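Local coordinates for nickel ABC transporter (Nickel-binding protein) (Bacillus halodurans, PDB 3T66) that probably captures a solute, perhaps nickel or a peptide, outside the cell membrane and passes it to an ABC importer, at residues 33-38 / 191-196; 154-157 / 163-166; 274-279 / 340-345. All coordinates share one frame; numbering follows the deposited sequence.

Contact 1 of 3, residues 33-38 / 191-196; sequences TYIPVR and VTFSFN
I35 and F193 carry the apolar part of this contact, with F195 as a third member. The two branches of I35 diverge toward the strand. CG2 lies anti to the backbone N (chi1 of CG1 -55°) and comes within 3.8 Å of F193 CE1. CG1, beside the backbone N, carries I35 CD1 to 4.1 Å from the same F193 CE1. That methyl also meets F195 CE1 at 4.2 Å. F193 and F195 are two residues apart in the strand, so both side chains leave it on the same side. CE1 of F195 lies in the plane of the F193 ring, at its edge. With chi1 at -169° the F193 ring swings away from its own N, which brings CE1 to I35 and CE2 to R38 O.

The second kind of contact is with the last residue of the short helix. R38 O stands 3.7 Å from F193 CE2, and R38 CB is 4.1 Å from F193 CZ. Only the base of this arginine takes part. Its extended chain leads away, and T33 O lies over one face of the guanidinium group. Within the helix, R38 N bonds to O of Y34, the N-cap residue, at 3.0 Å.

F17 meets the F193 ring with the planes at about 45°, and L173 and F19 add more apolar surface. The polar side chains of T192 and S194 bond instead to E174 and H16.

The chemistry is therefore hydrophobic. Aliphatic and aromatic groups seat helix 35-38 on strand 190-195 by van der Waals packing, without a hydrogen bond or salt bridge between the segments.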
ATOM      1  N   THR A  33      -9.630  -4.435   9.393  1.00 66.68           N
ATOM      2  CA  THR A  33      -9.690  -5.373   8.292  1.00 65.12           C
ATOM      3  C   THR A  33     -10.299  -4.654   7.145  1.00 63.32           C
ATOM      4  O   THR A  33     -10.222  -5.058   6.017  1.00 62.57           O
ATOM      5  CB  THR A  33     -10.595  -6.458   8.655  1.00 65.51           C
ATOM      6  OG1 THR A  33     -11.372  -6.005   9.753  1.00 67.67           O
ATOM      7  CG2 THR A  33      -9.813  -7.612   9.099  1.00 65.67           C
ATOM      8  N   TYR A  34     -10.920  -3.559   7.501  1.00 61.51           N
ATOM      9  CA  TYR A  34     -11.452  -2.555   6.577  1.00 59.80           C
ATOM     10  C   TYR A  34     -12.639  -3.029   5.813  1.00 58.42           C
ATOM     11  O   TYR A  34     -13.005  -2.458   4.793  1.00 59.04           O
ATOM     12  CB  TYR A  34     -10.400  -2.053   5.604  1.00 59.97           C
ATOM     13  CG  TYR A  34      -9.192  -1.425   6.248  1.00 61.19           C
ATOM     14  CD1 TYR A  34      -9.185  -1.076   7.598  1.00 61.70           C
ATOM     15  CD2 TYR A  34      -8.048  -1.173   5.498  1.00 62.19           C
ATOM     16  CE1 TYR A  34      -8.066  -0.502   8.179  1.00 63.71           C
ATOM     17  CE2 TYR A  34      -6.933  -0.595   6.065  1.00 63.18           C
ATOM     18  CZ  TYR A  34      -6.944  -0.250   7.401  1.00 64.14           C
ATOM     19  OH  TYR A  34      -5.826   0.348   7.947  1.00 65.61           O
ATOM     20  N   ILE A  35     -13.255  -4.067   6.340  1.00 56.57           N
ATOM     21  CA  ILE A  35     -14.300  -4.769   5.667  1.00 54.60           C
ATOM     22  C   ILE A  35     -15.507  -3.878   5.484  1.00 53.18           C
ATOM     23  O   ILE A  35     -16.120  -3.892   4.429  1.00 53.20           O
ATOM     24  CB  ILE A  35     -14.604  -6.042   6.421  1.00 54.61           C
ATOM     25  CG1 ILE A  35     -13.271  -6.842   6.552  1.00 55.53           C
ATOM     26  CG2 ILE A  35     -15.815  -6.756   5.815  1.00 54.99           C
ATOM     27  CD1 ILE A  35     -13.200  -8.323   6.021  1.00 54.31           C
ATOM     28  N   PRO A  36     -15.828  -3.054   6.481  1.00 51.89           N
ATOM     29  CA  PRO A  36     -16.953  -2.143   6.248  1.00 50.86           C
ATOM     30  C   PRO A  36     -16.881  -1.430   4.915  1.00 50.02           C
ATOM     31  O   PRO A  36     -17.840  -1.472   4.132  1.00 50.73           O
ATOM     32  CB  PRO A  36     -16.821  -1.162   7.392  1.00 50.76           C
ATOM     33  CG  PRO A  36     -16.355  -2.071   8.528  1.00 51.14           C
ATOM     34  CD  PRO A  36     -15.401  -3.046   7.893  1.00 51.41           C
ATOM     35  N   VAL A  37     -15.746  -0.808   4.640  1.00 48.86           N
ATOM     36  CA  VAL A  37     -15.548  -0.111   3.382  1.00 47.44           C
ATOM     37  C   VAL A  37     -15.461  -1.096   2.219  1.00 46.50           C
ATOM     38  O   VAL A  37     -16.015  -0.829   1.134  1.00 45.61           O
ATOM     39  CB  VAL A  37     -14.322   0.819   3.437  1.00 47.58           C
ATOM     40  CG1 VAL A  37     -13.999   1.421   2.062  1.00 47.22           C
ATOM     41  CG2 VAL A  37     -14.577   1.921   4.415  1.00 47.30           C
ATOM     42  N   ARG A  38     -14.806  -2.231   2.450  1.00 45.46           N
ATOM     43  CA  ARG A  38     -14.651  -3.237   1.390  1.00 45.78           C
ATOM     44  C   ARG A  38     -15.970  -3.832   0.875  1.00 45.21           C
ATOM     45  O   ARG A  38     -16.130  -4.122  -0.322  1.00 45.46           O
ATOM     46  CB  ARG A  38     -13.649  -4.310   1.782  1.00 45.49           C
ATOM     47  CG  ARG A  38     -12.257  -3.717   1.840  1.00 49.05           C
ATOM     48  CD  ARG A  38     -11.197  -4.684   2.324  1.00 52.53           C
ATOM     49  NE  ARG A  38      -9.979  -3.969   2.712  1.00 54.65           N
ATOM     50  CZ  ARG A  38      -8.749  -4.471   2.643  1.00 54.54           C
ATOM     51  NH1 ARG A  38      -8.554  -5.678   2.169  1.00 55.39           N
ATOM     52  NH2 ARG A  38      -7.709  -3.748   3.013  1.00 53.43           N
ATOM     53  N   VAL A 191     -25.614  -8.682  -2.119  1.00 49.90           N
ATOM     54  CA  VAL A 191     -24.248  -9.268  -2.093  1.00 49.64           C
ATOM     55  C   VAL A 191     -24.032 -10.065  -0.834  1.00 50.47           C
ATOM     56  O   VAL A 191     -24.327  -9.583   0.280  1.00 49.60           O
ATOM     57  CB  VAL A 191     -23.114  -8.204  -2.029  1.00 49.52           C
ATOM     58  CG1 VAL A 191     -21.746  -8.854  -1.922  1.00 47.09           C
ATOM     59  CG2 VAL A 191     -23.165  -7.281  -3.194  1.00 49.31           C
ATOM     60  N   THR A 192     -23.488 -11.270  -1.025  1.00 51.26           N
ATOM     61  CA  THR A 192     -22.877 -12.020   0.057  1.00 51.92           C
ATOM     62  C   THR A 192     -21.382 -11.788   0.042  1.00 52.20           C
ATOM     63  O   THR A 192     -20.700 -12.041  -0.960  1.00 51.86           O
ATOM     64  CB  THR A 192     -23.188 -13.514  -0.046  1.00 52.35           C
ATOM     65  OG1 THR A 192     -24.608 -13.697  -0.160  1.00 55.03           O
ATOM     66  CG2 THR A 192     -22.705 -14.253   1.184  1.00 51.21           C
ATOM     67  N   PHE A 193     -20.894 -11.297   1.175  1.00 53.14           N
ATOM     68  CA  PHE A 193     -19.472 -11.016   1.399  1.00 54.23           C
ATOM     69  C   PHE A 193     -19.012 -11.959   2.473  1.00 54.50           C
ATOM     70  O   PHE A 193     -19.389 -11.787   3.625  1.00 54.79           O
ATOM     71  CB  PHE A 193     -19.291  -9.562   1.909  1.00 53.96           C
ATOM     72  CG  PHE A 193     -17.867  -9.074   1.918  1.00 52.05           C
ATOM     73  CD1 PHE A 193     -16.952  -9.545   2.848  1.00 52.41           C
ATOM     74  CD2 PHE A 193     -17.458  -8.101   1.030  1.00 51.26           C
ATOM     75  CE1 PHE A 193     -15.627  -9.067   2.864  1.00 52.09           C
ATOM     76  CE2 PHE A 193     -16.145  -7.616   1.033  1.00 50.02           C
ATOM     77  CZ  PHE A 193     -15.232  -8.105   1.949  1.00 50.30           C
ATOM     78  N   SER A 194     -18.197 -12.931   2.119  1.00 55.15           N
ATOM     79  CA  SER A 194     -17.835 -13.938   3.095  1.00 56.50           C
ATOM     80  C   SER A 194     -16.343 -14.182   3.074  1.00 57.63           C
ATOM     81  O   SER A 194     -15.663 -13.828   2.091  1.00 58.26           O
ATOM     82  CB  SER A 194     -18.551 -15.241   2.767  1.00 55.99           C
ATOM     83  OG  SER A 194     -18.105 -15.650   1.513  1.00 54.36           O
ATOM     84  N   PHE A 195     -15.851 -14.819   4.141  1.00 58.16           N
ATOM     85  CA  PHE A 195     -14.413 -14.979   4.378  1.00 58.39           C
ATOM     86  C   PHE A 195     -13.956 -16.412   4.470  1.00 59.55           C
ATOM     87  O   PHE A 195     -14.594 -17.247   5.108  1.00 60.27           O
ATOM     88  CB  PHE A 195     -14.014 -14.377   5.708  1.00 57.34           C
ATOM     89  CG  PHE A 195     -14.985 -13.402   6.258  1.00 55.61           C
ATOM     90  CD1 PHE A 195     -15.288 -12.239   5.582  1.00 54.35           C
ATOM     91  CD2 PHE A 195     -15.545 -13.613   7.495  1.00 54.07           C
ATOM     92  CE1 PHE A 195     -16.150 -11.332   6.120  1.00 53.87           C
ATOM     93  CE2 PHE A 195     -16.403 -12.695   8.050  1.00 53.61           C
ATOM     94  CZ  PHE A 195     -16.709 -11.555   7.367  1.00 52.95           C
ATOM     95  N   ASN A 196     -12.802 -16.674   3.890  1.00 60.46           N
ATOM     96  CA  ASN A 196     -12.141 -17.926   4.082  1.00 61.43           C
ATOM     97  C   ASN A 196     -10.637 -17.782   3.992  1.00 62.16           C
ATOM     98  O   ASN A 196     -10.102 -17.452   2.925  1.00 61.24           O
ATOM     99  CB  ASN A 196     -12.607 -18.922   3.048  1.00 61.86           C
ATOM    100  CG  ASN A 196     -12.082 -20.302   3.326  1.00 62.89           C
ATOM    101  OD1 ASN A 196     -12.761 -21.110   3.945  1.00 63.18           O
ATOM    102  ND2 ASN A 196     -10.843 -20.569   2.909  1.00 64.39           N
TER

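Contact 2 of 3, residues 154-157 / 163-166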
ATOM      1  N   ASN A 154     -22.036  -5.273  15.061  1.00 57.63           N
ATOM      2  CA  ASN A 154     -22.823  -6.138  14.190  1.00 58.57           C
ATOM      3  C   ASN A 154     -23.701  -5.394  13.201  1.00 58.64           C
ATOM      4  O   ASN A 154     -24.371  -6.026  12.375  1.00 59.10           O
ATOM      5  CB  ASN A 154     -23.713  -7.064  15.015  1.00 58.96           C
ATOM      6  CG  ASN A 154     -23.049  -7.539  16.290  1.00 61.23           C
ATOM      7  OD1 ASN A 154     -22.112  -8.353  16.242  1.00 64.47           O
ATOM      8  ND2 ASN A 154     -23.531  -7.041  17.447  1.00 59.84           N
ATOM      9  N   HIS A 155     -23.715  -4.068  13.284  1.00 57.84           N
ATOM     10  CA  HIS A 155     -24.666  -3.299  12.504  1.00 57.06           C
ATOM     11  C   HIS A 155     -24.256  -1.839  12.338  1.00 55.42           C
ATOM     12  O   HIS A 155     -24.866  -0.950  12.927  1.00 55.91           O
ATOM     13  CB  HIS A 155     -26.050  -3.383  13.133  1.00 57.54           C
ATOM     14  CG  HIS A 155     -27.159  -3.359  12.134  1.00 60.98           C
ATOM     15  ND1 HIS A 155     -27.311  -2.339  11.218  1.00 62.84           N
ATOM     16  CD2 HIS A 155     -28.181  -4.224  11.909  1.00 64.44           C
ATOM     17  CE1 HIS A 155     -28.375  -2.575  10.469  1.00 63.74           C
ATOM     18  NE2 HIS A 155     -28.915  -3.716  10.864  1.00 65.24           N
ATOM     19  N   PRO A 156     -23.208  -1.593  11.544  1.00 53.70           N
ATOM     20  CA  PRO A 156     -22.781  -0.232  11.208  1.00 52.12           C
ATOM     21  C   PRO A 156     -23.674   0.491  10.171  1.00 50.92           C
ATOM     22  O   PRO A 156     -24.014  -0.042   9.124  1.00 50.34           O
ATOM     23  CB  PRO A 156     -21.353  -0.434  10.665  1.00 52.01           C
ATOM     24  CG  PRO A 156     -21.255  -1.869  10.281  1.00 52.62           C
ATOM     25  CD  PRO A 156     -22.244  -2.630  11.105  1.00 53.66           C
ATOM     26  N   VAL A 157     -24.069   1.718  10.452  1.00 49.88           N
ATOM     27  CA  VAL A 157     -24.917   2.391   9.480  1.00 48.64           C
ATOM     28  C   VAL A 157     -24.177   3.519   8.844  1.00 47.18           C
ATOM     29  O   VAL A 157     -23.959   4.554   9.469  1.00 46.95           O
ATOM     30  CB  VAL A 157     -26.292   2.788  10.061  1.00 48.78           C
ATOM     31  CG1 VAL A 157     -26.887   3.987   9.319  1.00 48.47           C
ATOM     32  CG2 VAL A 157     -27.201   1.603   9.905  1.00 49.66           C
ATOM     33  N   ALA A 163     -26.442  -1.685   2.379  1.00 43.15           N
ATOM     34  CA  ALA A 163     -26.684  -1.716   3.783  1.00 45.22           C
ATOM     35  C   ALA A 163     -26.570  -3.163   4.295  1.00 46.62           C
ATOM     36  O   ALA A 163     -26.728  -4.135   3.558  1.00 45.97           O
ATOM     37  CB  ALA A 163     -28.020  -1.097   4.128  1.00 44.52           C
ATOM     38  N   LEU A 164     -26.297  -3.266   5.592  1.00 48.75           N
ATOM     39  CA  LEU A 164     -26.057  -4.527   6.231  1.00 50.02           C
ATOM     40  C   LEU A 164     -27.380  -5.202   6.542  1.00 50.44           C
ATOM     41  O   LEU A 164     -28.244  -4.594   7.129  1.00 50.53           O
ATOM     42  CB  LEU A 164     -25.255  -4.265   7.491  1.00 49.86           C
ATOM     43  CG  LEU A 164     -24.891  -5.481   8.320  1.00 51.34           C
ATOM     44  CD1 LEU A 164     -24.138  -6.517   7.519  1.00 51.64           C
ATOM     45  CD2 LEU A 164     -24.015  -4.908   9.402  1.00 54.77           C
ATOM     46  N   GLU A 165     -27.537  -6.452   6.136  1.00 51.41           N
ATOM     47  CA  GLU A 165     -28.779  -7.161   6.394  1.00 52.39           C
ATOM     48  C   GLU A 165     -28.624  -8.031   7.623  1.00 52.42           C
ATOM     49  O   GLU A 165     -29.517  -8.051   8.453  1.00 51.77           O
ATOM     50  CB  GLU A 165     -29.183  -8.032   5.198  1.00 52.34           C
ATOM     51  CG  GLU A 165     -30.647  -8.437   5.189  1.00 55.87           C
ATOM     52  CD  GLU A 165     -30.860  -9.885   4.741  1.00 60.56           C
ATOM     53  OE1 GLU A 165     -30.596 -10.822   5.540  1.00 60.67           O
ATOM     54  OE2 GLU A 165     -31.309 -10.083   3.584  1.00 62.97           O
ATOM     55  N   SER A 166     -27.476  -8.722   7.718  1.00 53.10           N
ATOM     56  CA  SER A 166     -27.235  -9.837   8.646  1.00 53.35           C
ATOM     57  C   SER A 166     -25.744 -10.011   8.818  1.00 53.44           C
ATOM     58  O   SER A 166     -24.974  -9.751   7.900  1.00 52.49           O
ATOM     59  CB  SER A 166     -27.783 -11.170   8.080  1.00 53.46           C
ATOM     60  OG  SER A 166     -26.737 -12.107   7.778  1.00 53.25           O
TER
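This contact belongs to the hairpin of strands 162-168 and 172-177. L164, in the first of them, packs on H155 and P156 of the loop that leads into it. Just after L164 the strand has a classic beta bulge: E165 and S166 both face E174.

One methyl of L164 does most of the touching. L164 CG is anti to the backbone N (chi1 -180°), which carries its methyls to the loop. Its CD2 methyl lies 3.4 Å from P156 CD, on the ring atom next to the proline nitrogen. The backbone of the loop closes round the same methyl: H155 CA is 3.6 Å from L164 CD2, and N154 O also borders it. The methyl thus rests in a bend formed by three consecutive residues.

H155 makes a second, looser approach. Its imidazole lies nearer the strand than its CB does. Both H155 CE1 and H155 NE2 are 3.9 Å from L164 O, an oblique approach that is no hydrogen bond. The contact is mostly apolar, though N154 O also lies against the methyl.

Polar groups at its ends are held by other residues: N154 ND2 bonds to D151 OD2 in the same loop, and S166 OG to K172 NZ at the start of the partner strand.

The loop follows strand 121-126 and packs against the hairpin. L164 also touches L173 of the partner strand, while P156 rests on L26 of another loop. The contact therefore fits between the hairpin and surrounding loops, with no helix among these partners.

Contact 3 of 3, residues 274-279 / 340-345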
ATOM      1  N   THR A 274      10.233 -16.401 -12.242  1.00 70.43           N
ATOM      2  CA  THR A 274      10.717 -17.572 -11.520  1.00 70.22           C
ATOM      3  C   THR A 274      10.257 -17.617 -10.057  1.00 70.37           C
ATOM      4  O   THR A 274      10.270 -18.672  -9.410  1.00 70.60           O
ATOM      5  CB  THR A 274      12.246 -17.676 -11.583  1.00 70.11           C
ATOM      6  N   ILE A 275       9.854 -16.487  -9.504  1.00 70.35           N
ATOM      7  CA  ILE A 275       9.529 -16.526  -8.080  1.00 70.60           C
ATOM      8  C   ILE A 275       8.115 -16.080  -7.778  1.00 71.21           C
ATOM      9  O   ILE A 275       7.371 -16.783  -7.104  1.00 71.63           O
ATOM     10  CB  ILE A 275      10.535 -15.747  -7.227  1.00 70.37           C
ATOM     11  CG1 ILE A 275      11.954 -16.242  -7.491  1.00 69.28           C
ATOM     12  CG2 ILE A 275      10.184 -15.867  -5.745  1.00 70.09           C
ATOM     13  CD1 ILE A 275      12.990 -15.515  -6.675  1.00 68.60           C
ATOM     14  N   MET A 276       7.746 -14.913  -8.293  1.00 71.81           N
ATOM     15  CA  MET A 276       6.426 -14.336  -8.055  1.00 72.04           C
ATOM     16  C   MET A 276       5.349 -15.045  -8.901  1.00 72.19           C
ATOM     17  O   MET A 276       4.118 -14.943  -8.647  1.00 72.06           O
ATOM     18  CB  MET A 276       6.475 -12.848  -8.356  1.00 71.98           C
ATOM     19  CG  MET A 276       7.398 -12.091  -7.468  1.00 71.92           C
ATOM     20  SD  MET A 276       7.021 -12.360  -5.745  1.00 73.34           S
ATOM     21  CE  MET A 276       5.458 -11.544  -5.531  1.00 72.75           C
ATOM     22  N   LEU A 277       5.851 -15.761  -9.903  1.00 71.84           N
ATOM     23  CA  LEU A 277       5.058 -16.625 -10.760  1.00 71.75           C
ATOM     24  C   LEU A 277       4.311 -15.821 -11.822  1.00 71.57           C
ATOM     25  O   LEU A 277       3.616 -16.377 -12.676  1.00 72.11           O
ATOM     26  CB  LEU A 277       4.169 -17.555  -9.914  1.00 71.68           C
ATOM     27  CG  LEU A 277       5.082 -18.476  -9.083  1.00 71.70           C
ATOM     28  CD1 LEU A 277       4.348 -19.345  -8.087  1.00 72.21           C
ATOM     29  CD2 LEU A 277       5.915 -19.357 -10.013  1.00 72.73           C
ATOM     30  N   GLY A 278       4.548 -14.511 -11.815  1.00 70.80           N
ATOM     31  CA  GLY A 278       3.827 -13.585 -12.669  1.00 69.10           C
ATOM     32  C   GLY A 278       2.901 -12.733 -11.815  1.00 68.09           C
ATOM     33  O   GLY A 278       2.434 -11.713 -12.289  1.00 68.50           O
ATOM     34  N   TYR A 279       2.638 -13.150 -10.566  1.00 66.64           N
ATOM     35  CA  TYR A 279       1.837 -12.366  -9.591  1.00 65.28           C
ATOM     36  C   TYR A 279       2.552 -11.078  -9.035  1.00 64.23           C
ATOM     37  O   TYR A 279       2.550 -10.800  -7.799  1.00 64.03           O
ATOM     38  CB  TYR A 279       1.335 -13.273  -8.432  1.00 65.52           C
ATOM     39  N   ARG A 340       7.779 -13.169   4.742  1.00 79.57           N
ATOM     40  CA  ARG A 340       7.456 -13.091   3.306  1.00 79.60           C
ATOM     41  C   ARG A 340       8.317 -14.056   2.508  1.00 79.60           C
ATOM     42  O   ARG A 340       9.494 -13.775   2.262  1.00 80.01           O
ATOM     43  CB  ARG A 340       7.701 -11.675   2.800  1.00 79.66           C
ATOM     44  CG  ARG A 340       6.461 -10.821   2.759  1.00 80.51           C
ATOM     45  CD  ARG A 340       6.692  -9.354   3.186  1.00 79.73           C
ATOM     46  NE  ARG A 340       5.406  -8.787   3.585  1.00 79.44           N
ATOM     47  CZ  ARG A 340       4.380  -8.613   2.752  1.00 78.99           C
ATOM     48  NH1 ARG A 340       4.493  -8.920   1.458  1.00 77.33           N
ATOM     49  NH2 ARG A 340       3.234  -8.136   3.217  1.00 79.65           N
ATOM     50  N   ALA A 341       7.728 -15.171   2.073  1.00 79.01           N
ATOM     51  CA  ALA A 341       8.511 -16.325   1.623  1.00 78.11           C
ATOM     52  C   ALA A 341       9.277 -16.155   0.301  1.00 77.54           C
ATOM     53  O   ALA A 341      10.188 -16.955   0.006  1.00 77.89           O
ATOM     54  CB  ALA A 341       7.642 -17.586   1.596  1.00 78.77           C
ATOM     55  N   GLU A 342       8.918 -15.139  -0.490  1.00 76.01           N
ATOM     56  CA  GLU A 342       9.670 -14.828  -1.732  1.00 74.44           C
ATOM     57  C   GLU A 342      10.959 -14.043  -1.475  1.00 72.74           C
ATOM     58  O   GLU A 342      11.833 -14.009  -2.341  1.00 72.79           O
ATOM     59  CB  GLU A 342       8.808 -14.119  -2.810  1.00 74.61           C
ATOM     60  CG  GLU A 342       8.207 -12.721  -2.444  1.00 76.60           C
ATOM     61  CD  GLU A 342       6.996 -12.762  -1.459  1.00 80.34           C
ATOM     62  OE1 GLU A 342       6.626 -11.681  -0.923  1.00 80.66           O
ATOM     63  OE2 GLU A 342       6.416 -13.860  -1.211  1.00 82.06           O
ATOM     64  N   LEU A 343      11.072 -13.405  -0.309  1.00 70.62           N
ATOM     65  CA  LEU A 343      12.254 -12.591  -0.003  1.00 68.90           C
ATOM     66  C   LEU A 343      13.553 -13.417   0.081  1.00 68.07           C
ATOM     67  O   LEU A 343      14.503 -13.118  -0.666  1.00 68.01           O
ATOM     68  CB  LEU A 343      12.057 -11.759   1.261  1.00 68.72           C
ATOM     69  CG  LEU A 343      11.064 -10.605   1.310  1.00 67.18           C
ATOM     70  CD1 LEU A 343      11.022 -10.108   2.739  1.00 66.77           C
ATOM     71  CD2 LEU A 343      11.470  -9.477   0.398  1.00 66.26           C
ATOM     72  N   PRO A 344      13.591 -14.468   0.960  1.00 66.87           N
ATOM     73  CA  PRO A 344      14.673 -15.441   1.020  1.00 65.62           C
ATOM     74  C   PRO A 344      15.053 -16.041  -0.325  1.00 64.87           C
ATOM     75  O   PRO A 344      16.201 -16.393  -0.532  1.00 64.91           O
ATOM     76  CB  PRO A 344      14.082 -16.511   1.908  1.00 65.61           C
ATOM     77  CG  PRO A 344      13.331 -15.758   2.866  1.00 65.98           C
ATOM     78  CD  PRO A 344      12.641 -14.718   2.060  1.00 66.63           C
ATOM     79  N   LEU A 345      14.109 -16.149  -1.241  1.00 64.36           N
ATOM     80  CA  LEU A 345      14.441 -16.589  -2.579  1.00 64.09           C
ATOM     81  C   LEU A 345      15.191 -15.531  -3.368  1.00 64.08           C
ATOM     82  O   LEU A 345      16.048 -15.884  -4.195  1.00 64.47           O
ATOM     83  CB  LEU A 345      13.191 -17.070  -3.322  1.00 64.44           C
ATOM     84  CG  LEU A 345      12.670 -18.417  -2.767  1.00 65.31           C
ATOM     85  CD1 LEU A 345      11.146 -18.487  -2.801  1.00 65.70           C
ATOM     86  CD2 LEU A 345      13.301 -19.651  -3.479  1.00 65.54           C
TER
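M276 O accepts a hydrogen bond from Y279 N at 3.0 Å, which closes a type I' turn; M276 faces E342. The turn follows the end of helix 268-275. L277, with a positive phi, is the first residue to leave helical angles. On the other side, L343 N bonds to R340 O in a type I turn that includes E342.

Across the contact the sulfur is the closest group. M276 SD lies 3.5 Å from E342 CG and 3.9 Å from E342 CB. The methionine chain is bent at both chi2 and chi3 (-55° and -69°), which folds the thioether back toward the glutamate. The aliphatic stem of E342 is met here, not its carboxylate.

I275 reaches two residues of the partner, E342 and L345. Its CG2, anti to the backbone N, stands 3.7 Å from E342 CB. Its CD1, at the end of the other branch, lies 3.7 Å from L345 CB. L345 CD1 also comes to 4.1 Å from I275 CG2. The isoleucine is thus wedged between the stem of E342 and the base of L345. An alanine here would keep only the CB; L345 CB would probably lose its isoleucine partner and E342 CB would be left with the methionine sulfur, opening a gap between the segments.

The contact lies near the protein surface and joins the end of helix 268-275 to the start of helix 343-356. M276 also rests on I455 and P457 of strand 451-464, to which Y279 is bonded through S458. E342 touches H242 of strand 240-246, and L343 packs on T336 of strand 328-336.

Overall arrangement
From the N terminus, helix 35-38 comes soon after strand 14-19, and contact 1 brings it to strand 190-195, closing a loop of about 150 residues. Contact 2 is nested inside that loop, where a short segment closes between 154-157 and 163-166. Contacts 1 and 2 have centres 12 Å apart and nearest atoms about 5 Å apart; they do not touch, but both reach the same sheet through strands 162-168 and 190-195, which flank strand 172-177. Contact 3 follows in series, after contact 1 has closed. Its loop of 60 residues ties helix 268-275 to helix 343-356 about 27 Å from contact 1 and 39 Å from contact 2, measured between centres. No loops cross.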